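PDB 3LET: protein adenylyltransferase VopS from Vibrio parahaemolyticus, which transfers AMP from ATP to a threonine of the host Rho GTPases RhoA, Rac and Cdc42, preventing their interaction with downstream effectors and so inhibiting actin assembly. Local coordinates for residues 158-163 with 297-302; 192-197 with 288-293. All blocks are in the same frame, centred on the assembly; numbering follows the deposited sequence.

Contacts 1 and 2 lie at the same end of this long, all-helical chain, their centres about 14 Å apart. Along the sequence both halves of contact 2 (192-197 and 288-293) fall between the halves of contact 1 (158-163 and 297-302). Helix 281-295 ties them together: its C-terminal half packs on helix 184-199 in contact 2, and the loop that follows it turns back in contact 1. Asn-300 O and Tyr-289 OH probably hydrogen bond, as do Asn-300 ND2 and Glu-293 OE1, and helix 168-179 touches both contacts. Both contacts therefore involve the helix that carries Arg-286, a probable ATP-binding residue of the Fic (Fido) domain, or the loop directly after it.

Contact 1: residues 158-163 with 297-302; sequences DAFNKA and DSFNPL
The backbones stay well apart, with Phe-160 CA and Pro-301 CA, the nearest pair, 9.2 Å from each other, so the short, weakly bonded helix 157-160 reaches the irregular loop 297-302 through side chains alone. Phe-160 does most of the reaching. Its CG sits between the backbone N and the carbonyl carbon (chi1 68°), a setting that carries the ring across the gap with its far end foremost. There Phe-160 CE2 lies 3.8 Å from Pro-301 CG, and Phe-160 CZ is equally close to the same atom. The phenylalanine side chain and the proline ring cross at roughly a right angle, and the proline offers its CB-CG side. A looser touch follows at the other side of the ring, where Phe-160 CE1 comes within 4.5 Å of Phe-299 CE2 and meets the Phe-299 ring at its edge, near its plane. Within the loop, Pro-301 N lies 3.9 Å above one face of the Phe-299 ring, displaced toward the rim.

This loop begins where helix 281-295 ends in a Schellman motif: Asp-297, with positive phi, is the C' residue, Ser-298 N bonds to Glu-293 O, and Asp-297 N to Leu-294 O. From there the chain runs on toward helix 304-311 within the Fido domain. Trp-175 of helix 168-179 meets both phenylalanines, edge-to-face with Phe-160, and Arg-171 of that helix hydrogen-bonds to Phe-299 O through NH1. All three touching residues are buried. The Phe-299 side chain is about 8 Å from that of Arg-286, which probably binds ATP.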
ATOM      1  N   ASP A 158      17.394 -14.875  26.500  1.00 31.38           N
ATOM      2  CA  ASP A 158      16.400 -15.324  27.480  1.00 37.71           C
ATOM      3  C   ASP A 158      15.071 -14.600  27.348  1.00 31.39           C
ATOM      4  O   ASP A 158      14.048 -15.061  27.866  1.00 27.33           O
ATOM      5  CB  ASP A 158      16.934 -15.145  28.902  1.00 63.19           C
ATOM      6  CG  ASP A 158      17.786 -16.309  29.355  1.00 85.90           C
ATOM      7  OD1 ASP A 158      17.908 -17.290  28.590  1.00 82.51           O
ATOM      8  OD2 ASP A 158      18.331 -16.244  30.478  1.00 99.27           O
ATOM      9  N   ALA A 159      15.095 -13.452  26.683  1.00 28.75           N
ATOM     10  CA  ALA A 159      13.877 -12.694  26.428  1.00 33.90           C
ATOM     11  C   ALA A 159      12.904 -13.463  25.514  1.00 35.42           C
ATOM     12  O   ALA A 159      11.686 -13.327  25.640  1.00 37.40           O
ATOM     13  CB  ALA A 159      14.229 -11.353  25.815  1.00 35.15           C
ATOM     14  N   PHE A 160      13.436 -14.270  24.597  1.00 28.65           N
ATOM     15  CA  PHE A 160      12.591 -14.967  23.613  1.00 22.49           C
ATOM     16  C   PHE A 160      12.896 -16.459  23.474  1.00 25.11           C
ATOM     17  O   PHE A 160      12.097 -17.215  22.936  1.00 24.00           O
ATOM     18  CB  PHE A 160      12.730 -14.291  22.239  1.00 24.52           C
ATOM     19  CG  PHE A 160      14.090 -14.466  21.617  1.00 20.38           C
ATOM     20  CD1 PHE A 160      14.335 -15.515  20.717  1.00 19.91           C
ATOM     21  CD2 PHE A 160      15.121 -13.608  21.930  1.00 22.10           C
ATOM     22  CE1 PHE A 160      15.601 -15.680  20.133  1.00 22.42           C
ATOM     23  CE2 PHE A 160      16.398 -13.767  21.361  1.00 21.80           C
ATOM     24  CZ  PHE A 160      16.635 -14.806  20.466  1.00 23.97           C
ATOM     25  N   ASN A 161      14.040 -16.894  23.973  1.00 23.72           N
ATOM     26  CA  ASN A 161      14.471 -18.279  23.765  1.00 29.08           C
ATOM     27  C   ASN A 161      14.825 -18.896  25.097  1.00 35.09           C
ATOM     28  O   ASN A 161      15.997 -19.152  25.392  1.00 28.45           O
ATOM     29  CB  ASN A 161      15.667 -18.309  22.822  1.00 23.40           C
ATOM     30  CG  ASN A 161      16.193 -19.711  22.570  1.00 21.93           C
ATOM     31  OD1 ASN A 161      15.512 -20.717  22.826  1.00 21.46           O
ATOM     32  ND2 ASN A 161      17.425 -19.788  22.088  1.00 19.05           N
ATOM     33  N   LYS A 162      13.804 -19.102  25.916  1.00 45.96           N
ATOM     34  CA  LYS A 162      14.023 -19.641  27.243  1.00 73.03           C
ATOM     35  C   LYS A 162      14.546 -21.063  27.109  1.00 69.53           C
ATOM     36  O   LYS A 162      15.514 -21.439  27.770  1.00 76.12           O
ATOM     37  CB  LYS A 162      12.734 -19.610  28.060  1.00 88.51           C
ATOM     38  CG  LYS A 162      12.911 -20.102  29.488  1.00 99.55           C
ATOM     39  CD  LYS A 162      11.621 -19.998  30.285  1.00101.15           C
ATOM     40  CE  LYS A 162      10.486 -20.747  29.606  1.00 96.45           C
ATOM     41  NZ  LYS A 162       9.225 -20.675  30.387  1.00 92.75           N
ATOM     42  N   ALA A 163      13.914 -21.840  26.232  1.00 50.46           N
ATOM     43  CA  ALA A 163      14.331 -23.225  25.990  1.00 50.31           C
ATOM     44  C   ALA A 163      15.812 -23.342  25.627  1.00 42.61           C
ATOM     45  O   ALA A 163      16.406 -24.396  25.783  1.00 36.55           O
ATOM     46  CB  ALA A 163      13.475 -23.860  24.903  1.00 45.38           C
ATOM     47  N   ASP A 297      22.621 -17.374   6.338  1.00 22.92           N
ATOM     48  CA  ASP A 297      23.250 -18.273   7.337  1.00 20.88           C
ATOM     49  C   ASP A 297      23.510 -17.583   8.677  1.00 28.16           C
ATOM     50  O   ASP A 297      24.594 -17.692   9.282  1.00 23.00           O
ATOM     51  CB  ASP A 297      24.564 -18.861   6.772  1.00 33.78           C
ATOM     52  CG  ASP A 297      25.104 -20.022   7.612  1.00 47.78           C
ATOM     53  OD1 ASP A 297      24.292 -20.719   8.261  1.00 47.83           O
ATOM     54  OD2 ASP A 297      26.342 -20.246   7.617  1.00 39.95           O
ATOM     55  N   SER A 298      22.517 -16.873   9.175  1.00 19.87           N
ATOM     56  CA  SER A 298      22.703 -16.159  10.433  1.00 23.44           C
ATOM     57  C   SER A 298      21.356 -15.926  11.071  1.00 27.55           C
ATOM     58  O   SER A 298      20.331 -16.108  10.433  1.00 17.96           O
ATOM     59  CB  SER A 298      23.382 -14.813  10.185  1.00 43.71           C
ATOM     60  OG  SER A 298      22.498 -13.914   9.522  1.00 51.55           O
ATOM     61  N   PHE A 299      21.349 -15.554  12.338  1.00 19.06           N
ATOM     62  CA  PHE A 299      20.153 -14.943  12.896  1.00 22.96           C
ATOM     63  C   PHE A 299      20.514 -14.084  14.094  1.00 20.23           C
ATOM     64  O   PHE A 299      20.955 -14.581  15.115  1.00 19.44           O
ATOM     65  CB  PHE A 299      19.060 -15.935  13.291  1.00 19.98           C
ATOM     66  CG  PHE A 299      17.895 -15.249  13.937  1.00 14.52           C
ATOM     67  CD1 PHE A 299      17.138 -14.333  13.208  1.00 17.12           C
ATOM     68  CD2 PHE A 299      17.634 -15.398  15.284  1.00 17.44           C
ATOM     69  CE1 PHE A 299      16.129 -13.645  13.791  1.00 17.72           C
ATOM     70  CE2 PHE A 299      16.616 -14.698  15.880  1.00 17.38           C
ATOM     71  CZ  PHE A 299      15.844 -13.824  15.127  1.00 17.81           C
ATOM     72  N   ASN A 300      20.314 -12.781  13.933  1.00 17.56           N
ATOM     73  CA  ASN A 300      20.556 -11.807  14.984  1.00 24.75           C
ATOM     74  C   ASN A 300      19.228 -11.148  15.353  1.00 14.50           C
ATOM     75  O   ASN A 300      18.659 -10.437  14.538  1.00 22.32           O
ATOM     76  CB  ASN A 300      21.503 -10.734  14.452  1.00 34.23           C
ATOM     77  CG  ASN A 300      22.785 -11.325  13.861  1.00 49.91           C
ATOM     78  OD1 ASN A 300      23.649 -11.797  14.593  1.00 42.91           O
ATOM     79  ND2 ASN A 300      22.906 -11.297  12.531  1.00 38.82           N
ATOM     80  N   PRO A 301      18.719 -11.397  16.567  1.00 18.16           N
ATOM     81  CA  PRO A 301      17.408 -10.825  16.902  1.00 18.00           C
ATOM     82  C   PRO A 301      17.538  -9.300  17.077  1.00 22.30           C
ATOM     83  O   PRO A 301      18.598  -8.821  17.484  1.00 21.54           O
ATOM     84  CB  PRO A 301      17.070 -11.517  18.229  1.00 23.00           C
ATOM     85  CG  PRO A 301      18.424 -11.844  18.813  1.00 30.00           C
ATOM     86  CD  PRO A 301      19.193 -12.310  17.622  1.00 28.87           C
ATOM     87  N   LEU A 302      16.497  -8.545  16.754  1.00 17.69           N
ATOM     88  CA  LEU A 302      16.553  -7.085  16.850  1.00 17.90           C
ATOM     89  C   LEU A 302      16.162  -6.589  18.223  1.00 17.94           C
ATOM     90  O   LEU A 302      15.143  -6.999  18.764  1.00 24.96           O
ATOM     91  CB  LEU A 302      15.569  -6.452  15.849  1.00 15.44           C
ATOM     92  CG  LEU A 302      15.910  -6.609  14.366  1.00 20.97           C
ATOM     93  CD1 LEU A 302      14.743  -6.130  13.463  1.00 19.25           C
ATOM     94  CD2 LEU A 302      17.181  -5.846  14.045  1.00 22.88           C
TER

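Contact 2: residues 192-197 with 288-293; sequences SLLKEY and LYAIAE
Plain apolar helix-to-helix packing joins helix 184-199 to helix 281-295, the latter being the helix of the Fic domain that bears Arg-286, a probable ATP ligand. The two segments run in broadly the same direction, crossing at -39° with their axes 9.8 Å apart at closest approach. Tyr-197 and Ile-291 are the pair whose CA atoms lie closest, at 6.6 Å.

Ile-291 carries the largest share and works between two partners. Its CG1 lies anti to the carbonyl carbon (chi1 -65°) and the chain then extends to its end, where Ile-291 CD1 comes to 3.5 Å from Tyr-197 CB. It is thus the root of the tyrosine that is touched: the CA-CB bond of Tyr-197 points at the opposing helix, but the ring then leads away from it, and Ile-291 CD1 stays 4.2 Å from Tyr-197 CG. The other branch, Ile-291 CG2, rests 3.8 Å from Tyr-197 O. Toward the preceding turn of helix 184-199, the Leu-194 and Ile-291 side chains run alongside one another, pointing opposite ways, with Leu-194 CD1 3.8 Å from Ile-291 CG1. With CG anti to the backbone N (chi1 179°), the leucine brings its end toward the other helix, although its CA-CB bond does not point there, and Leu-194 CD1 also sits 3.9 Å from Ala-290 CB.

Two further helices pack against the pair. Helix 168-179 lies against both, its Ala-172 and Ala-173 touching Leu-194 and its Ile-176 touching Ala-290, while helix 207-217 meets Tyr-197 through Leu-213 and Leu-288 through Leu-210.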
ATOM      1  N   SER A 192       6.361 -23.385  10.881  1.00 17.76           N
ATOM      2  CA  SER A 192       6.319 -24.100   9.595  1.00 24.19           C
ATOM      3  C   SER A 192       6.598 -23.171   8.417  1.00 19.01           C
ATOM      4  O   SER A 192       7.334 -23.545   7.501  1.00 17.26           O
ATOM      5  CB  SER A 192       4.960 -24.768   9.348  1.00 27.56           C
ATOM      6  OG  SER A 192       4.562 -25.546  10.464  1.00 48.75           O
ATOM      7  N   LEU A 193       6.000 -21.982   8.431  1.00 16.44           N
ATOM      8  CA  LEU A 193       6.174 -21.045   7.318  1.00 17.62           C
ATOM      9  C   LEU A 193       7.615 -20.580   7.245  1.00 16.31           C
ATOM     10  O   LEU A 193       8.175 -20.398   6.171  1.00 12.42           O
ATOM     11  CB  LEU A 193       5.221 -19.838   7.420  1.00 15.97           C
ATOM     12  CG  LEU A 193       3.754 -20.123   7.053  1.00 26.78           C
ATOM     13  CD1 LEU A 193       2.847 -18.941   7.417  1.00 21.81           C
ATOM     14  CD2 LEU A 193       3.619 -20.452   5.564  1.00 25.18           C
ATOM     15  N   LEU A 194       8.237 -20.399   8.393  1.00 16.62           N
ATOM     16  CA  LEU A 194       9.599 -19.907   8.396  1.00 15.41           C
ATOM     17  C   LEU A 194      10.527 -20.973   7.776  1.00 17.99           C
ATOM     18  O   LEU A 194      11.405 -20.663   6.949  1.00 21.38           O
ATOM     19  CB  LEU A 194      10.038 -19.602   9.819  1.00 18.53           C
ATOM     20  CG  LEU A 194      11.474 -19.106   9.958  1.00 22.52           C
ATOM     21  CD1 LEU A 194      11.751 -17.840   9.148  1.00 18.58           C
ATOM     22  CD2 LEU A 194      11.735 -18.858  11.450  1.00 23.51           C
ATOM     23  N   LYS A 195      10.345 -22.222   8.173  1.00 20.04           N
ATOM     24  CA  LYS A 195      11.161 -23.296   7.605  1.00 22.18           C
ATOM     25  C   LYS A 195      10.932 -23.403   6.115  1.00 24.43           C
ATOM     26  O   LYS A 195      11.864 -23.602   5.324  1.00 24.18           O
ATOM     27  CB  LYS A 195      10.811 -24.640   8.259  1.00 21.36           C
ATOM     28  CG  LYS A 195      11.211 -24.711   9.736  1.00 28.31           C
ATOM     29  CD  LYS A 195      10.968 -26.132  10.259  1.00 45.23           C
ATOM     30  CE  LYS A 195      10.760 -26.169  11.748  1.00 57.43           C
ATOM     31  NZ  LYS A 195      12.011 -25.900  12.486  1.00 66.39           N
ATOM     32  N   GLU A 196       9.664 -23.317   5.742  1.00 14.91           N
ATOM     33  CA  GLU A 196       9.287 -23.397   4.332  1.00 18.30           C
ATOM     34  C   GLU A 196       9.947 -22.298   3.470  1.00 22.09           C
ATOM     35  O   GLU A 196      10.549 -22.590   2.437  1.00 18.68           O
ATOM     36  CB  GLU A 196       7.759 -23.340   4.212  1.00 18.79           C
ATOM     37  CG  GLU A 196       7.266 -23.500   2.775  1.00 33.86           C
ATOM     38  CD  GLU A 196       5.745 -23.510   2.672  1.00 38.72           C
ATOM     39  OE1 GLU A 196       5.061 -23.761   3.686  1.00 28.91           O
ATOM     40  OE2 GLU A 196       5.226 -23.279   1.569  1.00 41.80           O
ATOM     41  N   TYR A 197       9.836 -21.034   3.880  1.00 17.49           N
ATOM     42  CA  TYR A 197      10.468 -19.958   3.106  1.00 20.53           C
ATOM     43  C   TYR A 197      11.993 -19.895   3.269  1.00 26.91           C
ATOM     44  O   TYR A 197      12.699 -19.315   2.449  1.00 20.60           O
ATOM     45  CB  TYR A 197       9.829 -18.600   3.435  1.00 15.63           C
ATOM     46  CG  TYR A 197       8.526 -18.446   2.678  1.00 20.28           C
ATOM     47  CD1 TYR A 197       7.409 -19.202   3.026  1.00 18.47           C
ATOM     48  CD2 TYR A 197       8.430 -17.596   1.584  1.00 20.26           C
ATOM     49  CE1 TYR A 197       6.216 -19.093   2.316  1.00 22.63           C
ATOM     50  CE2 TYR A 197       7.228 -17.466   0.865  1.00 21.57           C
ATOM     51  CZ  TYR A 197       6.126 -18.215   1.245  1.00 27.42           C
ATOM     52  OH  TYR A 197       4.933 -18.107   0.547  1.00 26.46           O
ATOM     53  N   LEU A 288       9.870 -11.525   7.405  1.00  9.58           N
ATOM     54  CA  LEU A 288      10.825 -11.259   6.295  1.00 10.01           C
ATOM     55  C   LEU A 288      12.258 -11.021   6.793  1.00 12.16           C
ATOM     56  O   LEU A 288      13.221 -11.411   6.135  1.00 13.97           O
ATOM     57  CB  LEU A 288      10.402 -10.069   5.407  1.00 11.59           C
ATOM     58  CG  LEU A 288       9.075 -10.308   4.673  1.00 12.85           C
ATOM     59  CD1 LEU A 288       8.773  -9.092   3.798  1.00 11.83           C
ATOM     60  CD2 LEU A 288       9.103 -11.544   3.812  1.00 18.95           C
ATOM     61  N   TYR A 289      12.398 -10.376   7.944  1.00 13.23           N
ATOM     62  CA  TYR A 289      13.724 -10.153   8.523  1.00 15.31           C
ATOM     63  C   TYR A 289      14.369 -11.514   8.781  1.00 14.60           C
ATOM     64  O   TYR A 289      15.530 -11.732   8.400  1.00 16.78           O
ATOM     65  CB  TYR A 289      13.603  -9.389   9.849  1.00 11.83           C
ATOM     66  CG  TYR A 289      14.937  -9.265  10.588  1.00 12.35           C
ATOM     67  CD1 TYR A 289      15.884  -8.312  10.190  1.00 16.48           C
ATOM     68  CD2 TYR A 289      15.231 -10.093  11.675  1.00 13.46           C
ATOM     69  CE1 TYR A 289      17.101  -8.171  10.858  1.00 15.44           C
ATOM     70  CE2 TYR A 289      16.478  -9.972  12.361  1.00 13.02           C
ATOM     71  CZ  TYR A 289      17.388  -9.014  11.947  1.00 21.53           C
ATOM     72  OH  TYR A 289      18.602  -8.915  12.609  1.00 19.25           O
ATOM     73  N   ALA A 290      13.626 -12.408   9.446  1.00 12.74           N
ATOM     74  CA  ALA A 290      14.139 -13.745   9.781  1.00 15.27           C
ATOM     75  C   ALA A 290      14.477 -14.546   8.536  1.00 15.51           C
ATOM     76  O   ALA A 290      15.499 -15.210   8.489  1.00 13.62           O
ATOM     77  CB  ALA A 290      13.144 -14.530  10.635  1.00 18.14           C
ATOM     78  N   ILE A 291      13.616 -14.530   7.528  1.00 12.55           N
ATOM     79  CA  ILE A 291      13.919 -15.287   6.324  1.00 13.73           C
ATOM     80  C   ILE A 291      15.192 -14.751   5.684  1.00 16.15           C
ATOM     81  O   ILE A 291      16.055 -15.528   5.273  1.00 16.84           O
ATOM     82  CB  ILE A 291      12.780 -15.205   5.308  1.00 15.27           C
ATOM     83  CG1 ILE A 291      11.522 -15.889   5.870  1.00 12.22           C
ATOM     84  CG2 ILE A 291      13.190 -15.837   3.971  1.00 14.71           C
ATOM     85  CD1 ILE A 291      10.245 -15.504   5.055  1.00 15.63           C
ATOM     86  N   ALA A 292      15.306 -13.428   5.582  1.00 12.74           N
ATOM     87  CA  ALA A 292      16.516 -12.832   4.986  1.00 19.89           C
ATOM     88  C   ALA A 292      17.753 -13.258   5.783  1.00 21.89           C
ATOM     89  O   ALA A 292      18.790 -13.618   5.221  1.00 18.55           O
ATOM     90  CB  ALA A 292      16.419 -11.288   4.930  1.00 16.11           C
ATOM     91  N   GLU A 293      17.631 -13.244   7.100  1.00 15.09           N
ATOM     92  CA  GLU A 293      18.766 -13.611   7.953  1.00 23.48           C
ATOM     93  C   GLU A 293      19.167 -15.059   7.715  1.00 22.61           C
ATOM     94  O   GLU A 293      20.365 -15.389   7.641  1.00 20.53           O
ATOM     95  CB  GLU A 293      18.406 -13.454   9.423  1.00 24.48           C
ATOM     96  CG  GLU A 293      18.341 -12.021   9.899  1.00 24.60           C
ATOM     97  CD  GLU A 293      19.732 -11.428  10.038  1.00 39.25           C
ATOM     98  OE1 GLU A 293      20.421 -11.742  11.034  1.00 30.97           O
ATOM     99  OE2 GLU A 293      20.134 -10.665   9.146  1.00 29.78           O
TER